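Local structure of transcriptional regulator (Saccharomonospora viridis, 4KWA) at residues Leu56-Arg66 / Leu94-Val105. The protein probably binds DNA as a TetR-family transcriptional repressor, its ligand-binding region holding a choline ion here. Residues are numbered along the deposited sequence; the frame is centred on the assembly and turned at random. Where two conformers were deposited one is given.
With CHT (choline ion), chain E.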
loop_
_atom_site.group_PDB
_atom_site.type_symbol
_atom_site.label_atom_id
_atom_site.label_comp_id
_atom_site.label_asym_id
_atom_site.label_seq_id
_atom_site.Cartn_x
_atom_site.Cartn_y
_atom_site.Cartn_z
ATOM N N LEU A 56 15.270 2.686 8.901
ATOM C CA LEU A 56 13.988 3.412 8.721
ATOM C C LEU A 56 14.091 4.717 9.550
ATOM O O LEU A 56 13.675 5.786 9.104
ATOM C CB LEU A 56 12.833 2.618 9.267
ATOM C CG LEU A 56 12.491 1.370 8.488
ATOM C CD1 LEU A 56 11.514 0.513 9.256
ATOM C CD2 LEU A 56 11.880 1.760 7.173
ATOM N N ARG A 57 14.598 4.615 10.755
ATOM C CA ARG A 57 14.688 5.799 11.586
ATOM C C ARG A 57 15.544 6.863 10.921
ATOM O O ARG A 57 15.176 8.055 10.869
ATOM C CB ARG A 57 15.269 5.451 12.941
ATOM C CG ARG A 57 15.036 6.499 14.036
ATOM C CD ARG A 57 15.773 6.165 15.321
ATOM N NE ARG A 57 15.713 4.738 15.697
ATOM C CZ ARG A 57 14.675 4.131 16.245
ATOM N NH1 ARG A 57 14.767 2.852 16.609
ATOM N NH2 ARG A 57 13.581 4.824 16.514
ATOM N N ARG A 58 16.676 6.428 10.357
ATOM C CA ARG A 58 17.565 7.373 9.674
ATOM C C ARG A 58 16.885 7.986 8.451
ATOM O O ARG A 58 16.986 9.197 8.165
ATOM C CB ARG A 58 18.914 6.702 9.260
ATOM C CG ARG A 58 19.889 7.709 8.631
ATOM C CD ARG A 58 21.182 6.980 8.168
ATOM N NE ARG A 58 21.905 7.779 7.175
ATOM C CZ ARG A 58 21.763 7.696 5.854
ATOM N NH1 ARG A 58 20.914 6.818 5.288
ATOM N NH2 ARG A 58 22.492 8.509 5.081
ATOM N N ASN A 59 16.133 7.188 7.722
ATOM C CA ASN A 59 15.510 7.728 6.556
ATOM C C ASN A 59 14.380 8.662 6.879
ATOM O O ASN A 59 14.145 9.619 6.138
ATOM C CB ASN A 59 15.038 6.590 5.655
ATOM C CG ASN A 59 14.256 7.096 4.508
ATOM O OD1 ASN A 59 13.020 7.295 4.650
ATOM N ND2 ASN A 59 14.955 7.536 3.479
ATOM N N VAL A 60 13.620 8.375 7.924
ATOM C CA VAL A 60 12.477 9.266 8.297
ATOM C C VAL A 60 13.064 10.611 8.610
ATOM O O VAL A 60 12.498 11.628 8.215
ATOM C CB VAL A 60 11.666 8.715 9.487
ATOM C CG1 VAL A 60 10.852 9.787 10.263
ATOM C CG2 VAL A 60 10.847 7.523 9.040
ATOM N N LYS A 61 14.198 10.641 9.294
ATOM C CA LYS A 61 14.844 11.933 9.563
ATOM C C LYS A 61 15.340 12.656 8.304
ATOM O O LYS A 61 15.220 13.856 8.166
ATOM C CB LYS A 61 16.023 11.703 10.501
ATOM C CG LYS A 61 17.009 12.853 10.571
ATOM C CD LYS A 61 17.897 12.826 11.792
ATOM C CE LYS A 61 17.294 13.700 12.882
ATOM N NZ LYS A 61 17.324 15.152 12.514
ATOM N N LEU A 62 16.039 11.953 7.420
ATOM C CA LEU A 62 16.496 12.556 6.188
ATOM C C LEU A 62 15.324 13.160 5.460
ATOM O O LEU A 62 15.417 14.273 4.883
ATOM C CB LEU A 62 17.061 11.451 5.245
ATOM C CG LEU A 62 18.409 10.818 5.618
ATOM C CD1 LEU A 62 18.655 9.590 4.750
ATOM C CD2 LEU A 62 19.558 11.834 5.549
ATOM N N ALA A 63 14.236 12.409 5.431
ATOM C CA ALA A 63 13.039 12.813 4.628
ATOM C C ALA A 63 12.346 14.052 5.181
ATOM O O ALA A 63 11.890 14.899 4.439
ATOM C CB ALA A 63 12.061 11.665 4.486
ATOM N N PHE A 64 12.344 14.167 6.489
ATOM C CA PHE A 64 11.804 15.310 7.126
ATOM C C PHE A 64 12.736 16.542 6.970
ATOM O O PHE A 64 12.298 17.647 6.661
ATOM C CB PHE A 64 11.540 14.974 8.570
ATOM C CG PHE A 64 11.018 16.146 9.339
ATOM C CD1 PHE A 64 9.688 16.514 9.233
ATOM C CD2 PHE A 64 11.870 16.867 10.172
ATOM C CE1 PHE A 64 9.207 17.632 9.928
ATOM C CE2 PHE A 64 11.388 17.942 10.883
ATOM C CZ PHE A 64 10.060 18.313 10.752
ATOM N N ASP A 65 14.060 16.322 7.011
ATOM C CA ASP A 65 14.967 17.407 6.761
ATOM C C ASP A 65 14.741 17.960 5.306
ATOM O O ASP A 65 14.752 19.183 5.049
ATOM C CB ASP A 65 16.391 16.919 6.931
ATOM C CG ASP A 65 16.797 16.792 8.356
ATOM O OD1 ASP A 65 16.086 17.332 9.249
ATOM O OD2 ASP A 65 17.898 16.228 8.560
ATOM N N ARG A 66 14.539 17.048 4.361
ATOM C CA ARG A 66 14.329 17.382 2.957
ATOM C C ARG A 66 13.052 18.279 2.867
ATOM O O ARG A 66 13.001 19.315 2.182
ATOM C CB ARG A 66 14.114 16.040 2.162
ATOM C CG ARG A 66 13.749 16.115 0.693
ATOM C CD ARG A 66 13.299 14.734 0.168
ATOM N NE ARG A 66 14.269 13.699 0.509
ATOM C CZ ARG A 66 13.970 12.427 0.784
ATOM N NH1 ARG A 66 12.715 11.993 0.742
ATOM N NH2 ARG A 66 14.936 11.583 1.095
ATOM N N LEU A 94 16.220 8.168 -4.917
ATOM C CA LEU A 94 15.960 8.021 -3.526
ATOM C C LEU A 94 14.446 7.964 -3.224
ATOM O O LEU A 94 14.022 7.127 -2.433
ATOM C CB LEU A 94 16.617 9.228 -2.786
ATOM C CG LEU A 94 16.421 9.231 -1.270
ATOM C CD1 LEU A 94 16.736 7.912 -0.628
ATOM C CD2 LEU A 94 17.226 10.317 -0.536
ATOM N N LEU A 95 13.677 8.849 -3.822
ATOM C CA LEU A 95 12.206 8.814 -3.527
ATOM C C LEU A 95 11.547 7.476 -3.980
ATOM O O LEU A 95 10.782 6.866 -3.263
ATOM C CB LEU A 95 11.509 9.994 -4.046
ATOM C CG LEU A 95 12.004 11.363 -3.519
ATOM C CD1 LEU A 95 11.012 12.488 -3.671
ATOM C CD2 LEU A 95 12.545 11.367 -2.166
ATOM N N ARG A 96 11.918 6.988 -5.144
ATOM C CA ARG A 96 11.403 5.660 -5.611
ATOM C C ARG A 96 11.825 4.565 -4.642
ATOM O O ARG A 96 10.995 3.722 -4.216
ATOM C CB ARG A 96 11.928 5.343 -7.004
ATOM C CG ARG A 96 11.508 3.987 -7.549
ATOM C CD ARG A 96 10.029 3.969 -7.802
ATOM N NE ARG A 96 9.604 2.811 -8.618
ATOM C CZ ARG A 96 9.085 2.845 -9.842
ATOM N NH1 ARG A 96 8.702 1.697 -10.406
ATOM N NH2 ARG A 96 8.852 3.983 -10.512
ATOM N N ASP A 97 13.083 4.618 -4.180
ATOM C CA ASP A 97 13.566 3.636 -3.185
ATOM C C ASP A 97 12.821 3.736 -1.884
ATOM O O ASP A 97 12.515 2.719 -1.224
ATOM C CB ASP A 97 15.059 3.832 -2.951
ATOM C CG ASP A 97 15.921 3.341 -4.110
ATOM O OD1 ASP A 97 15.440 2.661 -4.997
ATOM O OD2 ASP A 97 17.095 3.717 -4.151
ATOM N N GLU A 98 12.574 4.965 -1.415
ATOM C CA GLU A 98 11.820 5.114 -0.195
ATOM C C GLU A 98 10.469 4.453 -0.324
ATOM O O GLU A 98 10.073 3.682 0.556
ATOM C CB GLU A 98 11.736 6.587 0.205
ATOM C CG GLU A 98 13.088 7.151 0.621
ATOM C CD GLU A 98 13.003 8.619 1.029
ATOM O OE1 GLU A 98 11.941 9.219 0.875
ATOM O OE2 GLU A 98 13.967 9.172 1.549
ATOM N N TRP A 99 9.786 4.665 -1.474
ATOM C CA TRP A 99 8.545 3.992 -1.673
ATOM C C TRP A 99 8.696 2.503 -1.576
ATOM O O TRP A 99 7.860 1.846 -0.974
ATOM C CB TRP A 99 7.897 4.402 -3.013
ATOM C CG TRP A 99 7.069 5.667 -2.939
ATOM C CD1 TRP A 99 7.501 6.926 -2.989
ATOM C CD2 TRP A 99 5.652 5.741 -2.651
ATOM N NE1 TRP A 99 6.451 7.823 -2.804
ATOM C CE2 TRP A 99 5.297 7.113 -2.604
ATOM C CE3 TRP A 99 4.660 4.800 -2.425
ATOM C CZ2 TRP A 99 3.957 7.566 -2.381
ATOM C CZ3 TRP A 99 3.310 5.249 -2.220
ATOM C CH2 TRP A 99 2.977 6.630 -2.207
ATOM N N SER A 100 9.735 1.980 -2.220
ATOM C CA SER A 100 10.001 0.540 -2.216
ATOM C C SER A 100 10.079 0.000 -0.797
ATOM O O SER A 100 9.603 -1.097 -0.520
ATOM C CB SER A 100 11.298 0.191 -2.969
ATOM O OG SER A 100 11.243 0.497 -4.360
ATOM N N VAL A 101 10.716 0.755 0.094
ATOM C CA VAL A 101 10.860 0.366 1.457
ATOM C C VAL A 101 9.539 0.516 2.226
ATOM O O VAL A 101 9.209 -0.388 3.026
ATOM C CB VAL A 101 11.945 1.171 2.133
ATOM C CG1 VAL A 101 11.949 0.865 3.634
ATOM C CG2 VAL A 101 13.266 0.827 1.455
ATOM N N TRP A 102 8.832 1.638 2.027
ATOM C CA TRP A 102 7.532 1.825 2.712
ATOM C C TRP A 102 6.535 0.739 2.395
ATOM O O TRP A 102 5.877 0.258 3.352
ATOM C CB TRP A 102 6.920 3.234 2.673
ATOM C CG TRP A 102 7.816 4.264 3.328
ATOM C CD1 TRP A 102 8.453 5.277 2.690
ATOM C CD2 TRP A 102 8.206 4.342 4.725
ATOM N NE1 TRP A 102 9.209 6.010 3.594
ATOM C CE2 TRP A 102 9.104 5.430 4.837
ATOM C CE3 TRP A 102 7.947 3.545 5.883
ATOM C CZ2 TRP A 102 9.658 5.818 6.056
ATOM C CZ3 TRP A 102 8.487 3.936 7.109
ATOM C CH2 TRP A 102 9.359 5.059 7.180
ATOM N N LEU A 103 6.459 0.308 1.146
ATOM C CA LEU A 103 5.594 -0.832 0.804
ATOM C C LEU A 103 5.981 -2.056 1.682
ATOM O O LEU A 103 5.114 -2.851 2.131
ATOM C CB LEU A 103 5.682 -1.248 -0.671
ATOM C CG LEU A 103 4.674 -0.656 -1.665
ATOM C CD1 LEU A 103 4.741 0.840 -1.749
ATOM C CD2 LEU A 103 4.759 -1.223 -3.053
ATOM N N GLN A 104 7.266 -2.268 1.905
ATOM C CA GLN A 104 7.677 -3.431 2.733
ATOM C C GLN A 104 7.322 -3.227 4.232
ATOM O O GLN A 104 7.047 -4.164 4.992
ATOM C CB GLN A 104 9.158 -3.711 2.513
ATOM C CG GLN A 104 9.529 -3.994 1.086
ATOM C CD GLN A 104 11.046 -4.140 0.970
ATOM O OE1 GLN A 104 11.654 -5.040 1.573
ATOM N NE2 GLN A 104 11.602 -3.336 0.168
ATOM N N VAL A 105 7.406 -1.966 4.623
ATOM C CA VAL A 105 7.096 -1.621 5.973
ATOM C C VAL A 105 5.652 -1.810 6.299
ATOM O O VAL A 105 5.299 -2.284 7.411
ATOM C CB VAL A 105 7.569 -0.201 6.286
ATOM C CG1 VAL A 105 7.034 0.346 7.631
ATOM C CG2 VAL A 105 9.072 -0.284 6.417
HETATM C C4 CHT E . 4.580 7.939 4.315
HETATM C C5 CHT E . 5.466 8.273 3.113
HETATM C C6 CHT E . 4.567 6.438 1.713
HETATM C C7 CHT E . 6.159 7.984 0.843
HETATM C C8 CHT E . 3.841 8.679 1.354
HETATM O O6 CHT E . 5.426 8.011 5.473
HETATM N N1 CHT E . 4.994 7.846 1.766
#
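With its side chain extended beyond CG (chi2 -180°), E98 reaches across to R66, whose chain leaves anti to the backbone N and then bends at chi3 (-51°), swinging the guanidinium toward E98. The two meet end-on in a salt bridge, NH2 of R66 lying 2.6 Å from OE2 of E98 and NH1 2.9 Å from OE1. Both oxygens are met on the syn side but out of the carboxylate plane, which stands 32° from the guanidinium plane. OE2 has a second donor: ND2 of N59 comes in at 2.7 Å from above the carboxylate plane, on the face opposite R66 NH2, and the two bonds hold this buried oxygen. OD1 of N59 is buried without a polar partner. The CA of A63 and L95 CD2 lie over opposite faces of the R66 guanidinium. The salt bridge and the N59 bond join helix 48-71, which follows the predicted DNA-binding helix-turn-helix in this TetR-type chain, to helix 94-109 of the ligand-binding region, the two crossing obliquely with opposed senses. Farther along, V60 CG2 meets the edge of the W102 ring, 3.4 Å from CH2. L56 CD2 packs against V105 CG2 at 3.6 Å and V101 CG1 at 3.7 Å, with W14 and I115 also touching L56. The choline lies over one face of W102 and one face of W99, the latter 3.7 Å from choline C7 at CE2; Q88 and D160 also line its pocket.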